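Local coordinates for 2-Cys Peroxiredoxin (Plasmodium vivax SaI-1, PDB 2I81), which probably reduces hydrogen peroxide and organic hydroperoxides through a reactive cysteine thiol, as 2-Cys peroxiredoxins do, at residues A[57-62]-A[127-132]; A[140-145]-A[157-162]. All blocks are in the same frame, centred on the assembly; numbering follows the deposited sequence.

Contact 1. Residues A[57-62]-A[127-132]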
ATOM      1  N   LEU A  57     -20.767 -18.360  29.370  1.00 21.05           N
ATOM      2  CA  LEU A  57     -21.077 -16.996  28.984  1.00 21.34           C
ATOM      3  C   LEU A  57     -22.292 -17.042  28.070  1.00 21.26           C
ATOM      4  O   LEU A  57     -22.245 -17.659  27.001  1.00 21.78           O
ATOM      5  CB  LEU A  57     -19.888 -16.365  28.254  1.00 22.61           C
ATOM      6  CG  LEU A  57     -19.558 -14.879  28.448  1.00 23.08           C
ATOM      7  CD1 LEU A  57     -18.502 -14.432  27.440  1.00 27.40           C
ATOM      8  CD2 LEU A  57     -20.785 -13.973  28.383  1.00 29.69           C
ATOM      9  N   TYR A  58     -23.384 -16.407  28.490  1.00 19.64           N
ATOM     10  CA  TYR A  58     -24.563 -16.315  27.636  1.00 19.14           C
ATOM     11  C   TYR A  58     -24.929 -14.874  27.302  1.00 19.76           C
ATOM     12  O   TYR A  58     -24.993 -14.015  28.183  1.00 20.08           O
ATOM     13  CB  TYR A  58     -25.755 -17.106  28.205  1.00 18.96           C
ATOM     14  CG  TYR A  58     -26.525 -16.456  29.336  1.00 18.03           C
ATOM     15  CD1 TYR A  58     -26.185 -16.698  30.666  1.00 19.68           C
ATOM     16  CD2 TYR A  58     -27.620 -15.629  29.077  1.00 23.29           C
ATOM     17  CE1 TYR A  58     -26.901 -16.114  31.707  1.00 21.87           C
ATOM     18  CE2 TYR A  58     -28.339 -15.037  30.110  1.00 20.82           C
ATOM     19  CZ  TYR A  58     -27.975 -15.285  31.422  1.00 23.47           C
ATOM     20  OH  TYR A  58     -28.682 -14.706  32.450  1.00 20.47           O
ATOM     21  N   PHE A  59     -25.141 -14.623  26.014  1.00 19.78           N
ATOM     22  CA  PHE A  59     -25.504 -13.300  25.529  1.00 19.40           C
ATOM     23  C   PHE A  59     -27.007 -13.225  25.287  1.00 20.00           C
ATOM     24  O   PHE A  59     -27.632 -14.212  24.894  1.00 18.16           O
ATOM     25  CB  PHE A  59     -24.761 -12.975  24.228  1.00 18.64           C
ATOM     26  CG  PHE A  59     -23.263 -12.929  24.364  1.00 17.41           C
ATOM     27  CD1 PHE A  59     -22.497 -14.078  24.176  1.00 14.84           C
ATOM     28  CD2 PHE A  59     -22.612 -11.732  24.652  1.00 14.11           C
ATOM     29  CE1 PHE A  59     -21.109 -14.040  24.291  1.00 11.73           C
ATOM     30  CE2 PHE A  59     -21.222 -11.683  24.768  1.00 18.43           C
ATOM     31  CZ  PHE A  59     -20.470 -12.840  24.587  1.00 11.65           C
ATOM     32  N   TYR A  60     -27.578 -12.052  25.531  1.00 21.03           N
ATOM     33  CA  TYR A  60     -28.959 -11.761  25.162  1.00 21.64           C
ATOM     34  C   TYR A  60     -29.012 -10.320  24.664  1.00 22.14           C
ATOM     35  O   TYR A  60     -28.252  -9.479  25.149  1.00 23.36           O
ATOM     36  CB  TYR A  60     -29.913 -11.996  26.341  1.00 21.19           C
ATOM     37  CG  TYR A  60     -29.644 -11.142  27.559  1.00 20.26           C
ATOM     38  CD1 TYR A  60     -28.687 -11.518  28.503  1.00 16.39           C
ATOM     39  CD2 TYR A  60     -30.358  -9.966  27.778  1.00 18.34           C
ATOM     40  CE1 TYR A  60     -28.440 -10.737  29.625  1.00 17.19           C
ATOM     41  CE2 TYR A  60     -30.122  -9.182  28.896  1.00 16.50           C
ATOM     42  CZ  TYR A  60     -29.161  -9.570  29.816  1.00 20.35           C
ATOM     43  OH  TYR A  60     -28.924  -8.793  30.925  1.00 25.08           O
ATOM     44  N   PRO A  61     -29.894  -9.993  23.761  1.00 21.81           N
ATOM     45  CA  PRO A  61     -29.910  -8.656  23.213  1.00 20.09           C
ATOM     46  C   PRO A  61     -30.115  -7.495  24.177  1.00 20.52           C
ATOM     47  O   PRO A  61     -29.354  -6.591  24.162  1.00 19.30           O
ATOM     48  CB  PRO A  61     -30.997  -8.740  22.171  1.00 19.29           C
ATOM     49  CG  PRO A  61     -31.699  -9.882  22.450  1.00 20.16           C
ATOM     50  CD  PRO A  61     -30.832 -10.840  23.049  1.00 21.54           C
ATOM     51  N   LEU A  62     -31.151  -7.518  24.979  1.00 20.00           N
ATOM     52  CA  LEU A  62     -31.634  -6.330  25.619  1.00 20.00           C
ATOM     53  C   LEU A  62     -32.349  -6.555  26.911  1.00 20.00           C
ATOM     54  O   LEU A  62     -33.150  -7.410  27.025  1.00 24.19           O
ATOM     55  CB  LEU A  62     -32.495  -5.525  24.678  1.00 20.00           C
ATOM     56  CG  LEU A  62     -31.821  -4.677  23.622  1.00 20.00           C
ATOM     57  CD1 LEU A  62     -32.743  -4.037  22.745  1.00 20.00           C
ATOM     58  CD2 LEU A  62     -30.827  -3.731  24.086  1.00 20.00           C
ATOM     59  N   SER A 127     -17.498  -4.526  22.900  1.00 23.85           N
ATOM     60  CA  SER A 127     -16.280  -5.235  22.500  1.00 22.26           C
ATOM     61  C   SER A 127     -16.328  -6.742  22.760  1.00 21.00           C
ATOM     62  O   SER A 127     -15.728  -7.514  22.012  1.00 22.29           O
ATOM     63  CB  SER A 127     -15.042  -4.615  23.155  1.00 21.82           C
ATOM     64  OG  SER A 127     -15.142  -4.641  24.570  1.00 26.04           O
ATOM     65  N   ILE A 128     -17.039  -7.157  23.809  1.00 18.92           N
ATOM     66  CA  ILE A 128     -17.183  -8.584  24.124  1.00 18.12           C
ATOM     67  C   ILE A 128     -18.004  -9.293  23.041  1.00 19.77           C
ATOM     68  O   ILE A 128     -17.632 -10.377  22.585  1.00 22.32           O
ATOM     69  CB  ILE A 128     -17.798  -8.824  25.531  1.00 19.68           C
ATOM     70  CG1 ILE A 128     -17.006  -8.064  26.602  1.00 16.73           C
ATOM     71  CG2 ILE A 128     -17.842 -10.320  25.859  1.00 15.75           C
ATOM     72  CD1 ILE A 128     -17.763  -7.846  27.899  1.00 15.49           C
ATOM     73  N   SER A 129     -19.109  -8.671  22.629  1.00 20.99           N
ATOM     74  CA  SER A 129     -19.945  -9.196  21.548  1.00 23.42           C
ATOM     75  C   SER A 129     -19.184  -9.211  20.224  1.00 23.71           C
ATOM     76  O   SER A 129     -19.319 -10.150  19.436  1.00 23.38           O
ATOM     77  CB  SER A 129     -21.226  -8.371  21.406  1.00 22.17           C
ATOM     78  OG  SER A 129     -21.925  -8.294  22.636  1.00 28.87           O
ATOM     79  N   LYS A 130     -18.391  -8.163  19.991  1.00 23.78           N
ATOM     80  CA  LYS A 130     -17.544  -8.064  18.802  1.00 25.80           C
ATOM     81  C   LYS A 130     -16.486  -9.163  18.768  1.00 26.50           C
ATOM     82  O   LYS A 130     -16.240  -9.756  17.713  1.00 26.80           O
ATOM     83  CB  LYS A 130     -16.869  -6.690  18.721  1.00 24.73           C
ATOM     84  CG  LYS A 130     -17.757  -5.580  18.184  1.00 26.47           C
ATOM     85  CD  LYS A 130     -17.025  -4.247  18.157  1.00 27.60           C
ATOM     86  CE  LYS A 130     -17.960  -3.109  17.770  1.00 29.66           C
ATOM     87  NZ  LYS A 130     -17.256  -1.797  17.736  1.00 35.11           N
ATOM     88  N   ASP A 131     -15.865  -9.429  19.918  1.00 25.57           N
ATOM     89  CA  ASP A 131     -14.832 -10.460  20.013  1.00 25.93           C
ATOM     90  C   ASP A 131     -15.387 -11.876  19.843  1.00 25.57           C
ATOM     91  O   ASP A 131     -14.718 -12.739  19.271  1.00 27.35           O
ATOM     92  CB  ASP A 131     -14.043 -10.338  21.323  1.00 26.93           C
ATOM     93  CG  ASP A 131     -13.118  -9.125  21.344  1.00 29.69           C
ATOM     94  OD1 ASP A 131     -12.711  -8.645  20.261  1.00 33.29           O
ATOM     95  OD2 ASP A 131     -12.789  -8.655  22.454  1.00 29.36           O
ATOM     96  N   TYR A 132     -16.604 -12.108  20.332  1.00 24.89           N
ATOM     97  CA  TYR A 132     -17.242 -13.425  20.223  1.00 23.81           C
ATOM     98  C   TYR A 132     -18.077 -13.583  18.952  1.00 25.28           C
ATOM     99  O   TYR A 132     -18.780 -14.585  18.780  1.00 25.00           O
ATOM    100  CB  TYR A 132     -18.066 -13.730  21.478  1.00 21.99           C
ATOM    101  CG  TYR A 132     -17.203 -14.185  22.629  1.00 22.36           C
ATOM    102  CD1 TYR A 132     -16.538 -13.262  23.434  1.00 19.41           C
ATOM    103  CD2 TYR A 132     -17.026 -15.541  22.896  1.00 19.13           C
ATOM    104  CE1 TYR A 132     -15.730 -13.675  24.484  1.00 22.62           C
ATOM    105  CE2 TYR A 132     -16.220 -15.966  23.946  1.00 21.52           C
ATOM    106  CZ  TYR A 132     -15.576 -15.027  24.735  1.00 22.89           C
ATOM    107  OH  TYR A 132     -14.778 -15.442  25.776  1.00 23.90           O
TER
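The side chains of Phe59 and Tyr132 cross at about a right angle, but their ring planes are turned by 49°, an oblique pair that is neither a stack nor T-shaped. Phe59 CZ lies 4.0 Å from Tyr132 CB. Ile128 comes to the Phe59 ring from its edge. Its CG2 branch sits near the ring plane, 3.8 Å from Phe59 CE2. With CG1 beside the backbone N (chi1 -53°), the CG2 branch is the one that meets the ring.

Leu57 divides its two methyls. CD2 lies over one face of the Phe59 ring. CD1 lies over a face of the Tyr132 ring, towards its rim, 4.0 Å from Tyr132 CZ. Ser129 OG comes obliquely to the Phe59 ring, 4.0 Å from Phe59 CD2. This OG is hydrogen-bonded to Asp123, so it has a polar partner although it packs against a ring.

The contact is mostly apolar and buried. Strand 57-59 and helix 127-131 run nearly crosswise, at 102°. Strand 54-59 lies between strands 87-93 and 140-148. Helix 127-131 packs on one side of this sheet, while Tyr58 and Tyr60 touch helix 67-77.

Contact 2. Residues A[140-145]-A[157-162]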
ATOM      1  N   VAL A 140     -26.909  -4.938  19.118  1.00 21.41           N
ATOM      2  CA  VAL A 140     -27.147  -5.853  20.232  1.00 19.10           C
ATOM      3  C   VAL A 140     -26.544  -7.221  19.932  1.00 20.21           C
ATOM      4  O   VAL A 140     -26.356  -7.578  18.767  1.00 17.18           O
ATOM      5  CB  VAL A 140     -28.667  -6.000  20.542  1.00 19.27           C
ATOM      6  CG1 VAL A 140     -29.262  -4.672  20.986  1.00 15.94           C
ATOM      7  CG2 VAL A 140     -29.431  -6.551  19.333  1.00 16.31           C
ATOM      8  N   SER A 141     -26.241  -7.983  20.978  1.00 22.25           N
ATOM      9  CA  SER A 141     -25.687  -9.322  20.807  1.00 24.19           C
ATOM     10  C   SER A 141     -26.787 -10.351  20.555  1.00 24.21           C
ATOM     11  O   SER A 141     -27.888 -10.234  21.096  1.00 24.52           O
ATOM     12  CB  SER A 141     -24.851  -9.725  22.025  1.00 25.47           C
ATOM     13  OG  SER A 141     -25.655  -9.865  23.182  1.00 31.53           O
ATOM     14  N   LEU A 142     -26.486 -11.352  19.731  1.00 24.84           N
ATOM     15  CA  LEU A 142     -27.413 -12.456  19.472  1.00 25.75           C
ATOM     16  C   LEU A 142     -27.496 -13.375  20.691  1.00 24.58           C
ATOM     17  O   LEU A 142     -26.645 -13.305  21.582  1.00 26.80           O
ATOM     18  CB  LEU A 142     -26.970 -13.254  18.240  1.00 26.29           C
ATOM     19  CG  LEU A 142     -27.117 -12.612  16.857  1.00 30.31           C
ATOM     20  CD1 LEU A 142     -26.140 -13.234  15.873  1.00 27.29           C
ATOM     21  CD2 LEU A 142     -28.544 -12.729  16.336  1.00 27.22           C
ATOM     22  N   ARG A 143     -28.514 -14.231  20.732  1.00 24.16           N
ATOM     23  CA  ARG A 143     -28.662 -15.186  21.834  1.00 24.32           C
ATOM     24  C   ARG A 143     -27.633 -16.295  21.715  1.00 23.82           C
ATOM     25  O   ARG A 143     -27.816 -17.243  20.945  1.00 24.88           O
ATOM     26  CB  ARG A 143     -30.068 -15.777  21.860  1.00 25.15           C
ATOM     27  CG  ARG A 143     -31.106 -14.771  22.230  1.00 27.19           C
ATOM     28  CD  ARG A 143     -32.499 -15.344  22.182  1.00 27.56           C
ATOM     29  NE  ARG A 143     -33.451 -14.269  21.937  1.00 28.54           N
ATOM     30  CZ  ARG A 143     -33.779 -13.333  22.824  1.00 24.80           C
ATOM     31  NH1 ARG A 143     -33.252 -13.334  24.044  1.00 23.66           N
ATOM     32  NH2 ARG A 143     -34.649 -12.389  22.494  1.00 25.09           N
ATOM     33  N   ALA A 144     -26.550 -16.176  22.474  1.00 25.28           N
ATOM     34  CA  ALA A 144     -25.431 -17.097  22.323  1.00 24.42           C
ATOM     35  C   ALA A 144     -25.015 -17.800  23.607  1.00 23.72           C
ATOM     36  O   ALA A 144     -24.963 -17.189  24.673  1.00 23.73           O
ATOM     37  CB  ALA A 144     -24.241 -16.383  21.700  1.00 23.01           C
ATOM     38  N   PHE A 145     -24.724 -19.092  23.484  1.00 23.52           N
ATOM     39  CA  PHE A 145     -24.069 -19.845  24.544  1.00 24.40           C
ATOM     40  C   PHE A 145     -22.611 -20.054  24.184  1.00 25.79           C
ATOM     41  O   PHE A 145     -22.292 -20.497  23.080  1.00 27.13           O
ATOM     42  CB  PHE A 145     -24.733 -21.209  24.751  1.00 23.62           C
ATOM     43  CG  PHE A 145     -25.952 -21.174  25.627  1.00 26.75           C
ATOM     44  CD1 PHE A 145     -26.967 -22.108  25.452  1.00 24.63           C
ATOM     45  CD2 PHE A 145     -26.095 -20.211  26.622  1.00 28.73           C
ATOM     46  CE1 PHE A 145     -28.099 -22.093  26.260  1.00 24.78           C
ATOM     47  CE2 PHE A 145     -27.226 -20.185  27.433  1.00 25.49           C
ATOM     48  CZ  PHE A 145     -28.228 -21.128  27.252  1.00 22.65           C
ATOM     49  N   LEU A 157     -20.482 -23.743  21.160  1.00 22.00           N
ATOM     50  CA  LEU A 157     -21.050 -22.473  20.739  1.00 23.23           C
ATOM     51  C   LEU A 157     -22.454 -22.699  20.193  1.00 23.66           C
ATOM     52  O   LEU A 157     -22.675 -23.600  19.383  1.00 24.25           O
ATOM     53  CB  LEU A 157     -20.160 -21.810  19.679  1.00 21.35           C
ATOM     54  CG  LEU A 157     -20.604 -20.485  19.046  1.00 24.87           C
ATOM     55  CD1 LEU A 157     -20.642 -19.351  20.064  1.00 24.45           C
ATOM     56  CD2 LEU A 157     -19.694 -20.126  17.880  1.00 25.34           C
ATOM     57  N   LEU A 158     -23.396 -21.881  20.648  1.00 23.44           N
ATOM     58  CA  LEU A 158     -24.768 -21.943  20.169  1.00 24.53           C
ATOM     59  C   LEU A 158     -25.264 -20.527  19.936  1.00 24.38           C
ATOM     60  O   LEU A 158     -25.263 -19.709  20.853  1.00 26.03           O
ATOM     61  CB  LEU A 158     -25.659 -22.673  21.182  1.00 25.89           C
ATOM     62  CG  LEU A 158     -27.116 -22.983  20.816  1.00 29.11           C
ATOM     63  CD1 LEU A 158     -27.566 -24.274  21.479  1.00 31.81           C
ATOM     64  CD2 LEU A 158     -28.061 -21.838  21.177  1.00 28.25           C
ATOM     65  N   VAL A 159     -25.680 -20.239  18.706  1.00 24.16           N
ATOM     66  CA  VAL A 159     -26.199 -18.917  18.369  1.00 22.06           C
ATOM     67  C   VAL A 159     -27.613 -19.023  17.800  1.00 23.57           C
ATOM     68  O   VAL A 159     -27.830 -19.655  16.762  1.00 24.69           O
ATOM     69  CB  VAL A 159     -25.278 -18.156  17.375  1.00 21.09           C
ATOM     70  CG1 VAL A 159     -25.713 -16.705  17.251  1.00 15.89           C
ATOM     71  CG2 VAL A 159     -23.818 -18.225  17.811  1.00 16.24           C
ATOM     72  N   ASN A 160     -28.568 -18.414  18.499  1.00 24.31           N
ATOM     73  CA  ASN A 160     -29.943 -18.309  18.024  1.00 25.01           C
ATOM     74  C   ASN A 160     -30.241 -16.889  17.564  1.00 26.33           C
ATOM     75  O   ASN A 160     -29.632 -15.931  18.052  1.00 27.48           O
ATOM     76  CB  ASN A 160     -30.932 -18.702  19.127  1.00 25.88           C
ATOM     77  CG  ASN A 160     -31.030 -20.206  19.330  1.00 23.73           C
ATOM     78  OD1 ASN A 160     -30.298 -20.983  18.715  1.00 25.45           O
ATOM     79  ND2 ASN A 160     -31.942 -20.623  20.201  1.00 24.63           N
ATOM     80  N   ASN A 161     -31.175 -16.756  16.626  1.00 27.57           N
ATOM     81  CA  ASN A 161     -31.680 -15.443  16.240  1.00 28.60           C
ATOM     82  C   ASN A 161     -32.545 -14.873  17.367  1.00 30.05           C
ATOM     83  O   ASN A 161     -32.972 -15.610  18.260  1.00 31.18           O
ATOM     84  CB  ASN A 161     -32.464 -15.523  14.928  1.00 28.00           C
ATOM     85  CG  ASN A 161     -32.401 -14.231  14.124  1.00 25.62           C
ATOM     86  OD1 ASN A 161     -31.856 -13.221  14.577  1.00 26.43           O
ATOM     87  ND2 ASN A 161     -32.962 -14.260  12.920  1.00 12.91           N
ATOM     88  N   LEU A 162     -32.801 -13.567  17.317  1.00 31.41           N
ATOM     89  CA  LEU A 162     -33.468 -12.838  18.406  1.00 32.82           C
ATOM     90  C   LEU A 162     -34.805 -13.410  18.891  1.00 33.00           C
ATOM     91  O   LEU A 162     -35.157 -13.254  20.062  1.00 34.30           O
ATOM     92  CB  LEU A 162     -33.638 -11.358  18.033  1.00 33.04           C
ATOM     93  CG  LEU A 162     -32.525 -10.370  18.412  1.00 34.07           C
ATOM     94  CD1 LEU A 162     -31.239 -10.609  17.627  1.00 36.38           C
ATOM     95  CD2 LEU A 162     -33.006  -8.938  18.208  1.00 36.22           C
TER
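Strands 143-145 and 157-160 run antiparallel at 170°, with Arg143-Asn160 and Phe145-Leu158 as hydrogen-bonded pairs and Ala144-Val159 as the non-hydrogen-bonded pair between them. Asn160 N reaches Arg143 O at 2.8 Å in a nearly straight bond (176°). The return bond from Arg143 N to Asn160 O is weak. Phe145 and Leu158 are joined by bonds in both directions.

Arg143 extends past the end of the ladder. Its chain is extended from CG to NE, which carries the guanidinium to the carbonyl of Leu162. Arg143 NE (2.7 Å) and NH2 (2.6 Å) both grip Leu162 O, side-on. The oxygen lies in the guanidinium plane. NH2 approaches in the carbonyl plane, whereas NE comes from above it. The third nitrogen, NH1, forms a salt bridge with Glu71, so the group is held by two partners.

Leu142 spreads its methyls across the other segment. CD1 meets Val159 CG1 at 3.8 Å, and CD2 meets Leu162 CD1 at 3.7 Å. Phe145 and Leu158 touch through their CB atoms, 4.0 Å apart.

Residues 157-160 also pair with a strand of a neighbouring subunit, and Asn160 OD1 is hydrogen-bonded to His156 of that subunit. This is a beta hairpin whose outer strand continues the sheet across the interface, as in the dimers of typical 2-Cys peroxiredoxins.

Overall arrangement
Along the chain, both segments of contact 1 come before those of contact 2, and the contact centres are about 8 Å apart. The two share one mixed sheet, where strands 54-59 and 140-148 are antiparallel neighbours. Phe59 N and Ala144 O, 2.9 Å apart, probably form a hydrogen bond between them. Ser129 of contact 1 also packs on Ser141 of contact 2. Contact 1 joins strand 54-59, flanked by strands 87-93 and 140-148, to helix 127-131. Contact 2 lies one strand further out and leads to strand 154-160, which pairs with a neighbouring subunit. Together they trace a path from the packed core of the thioredoxin-like fold to a subunit interface.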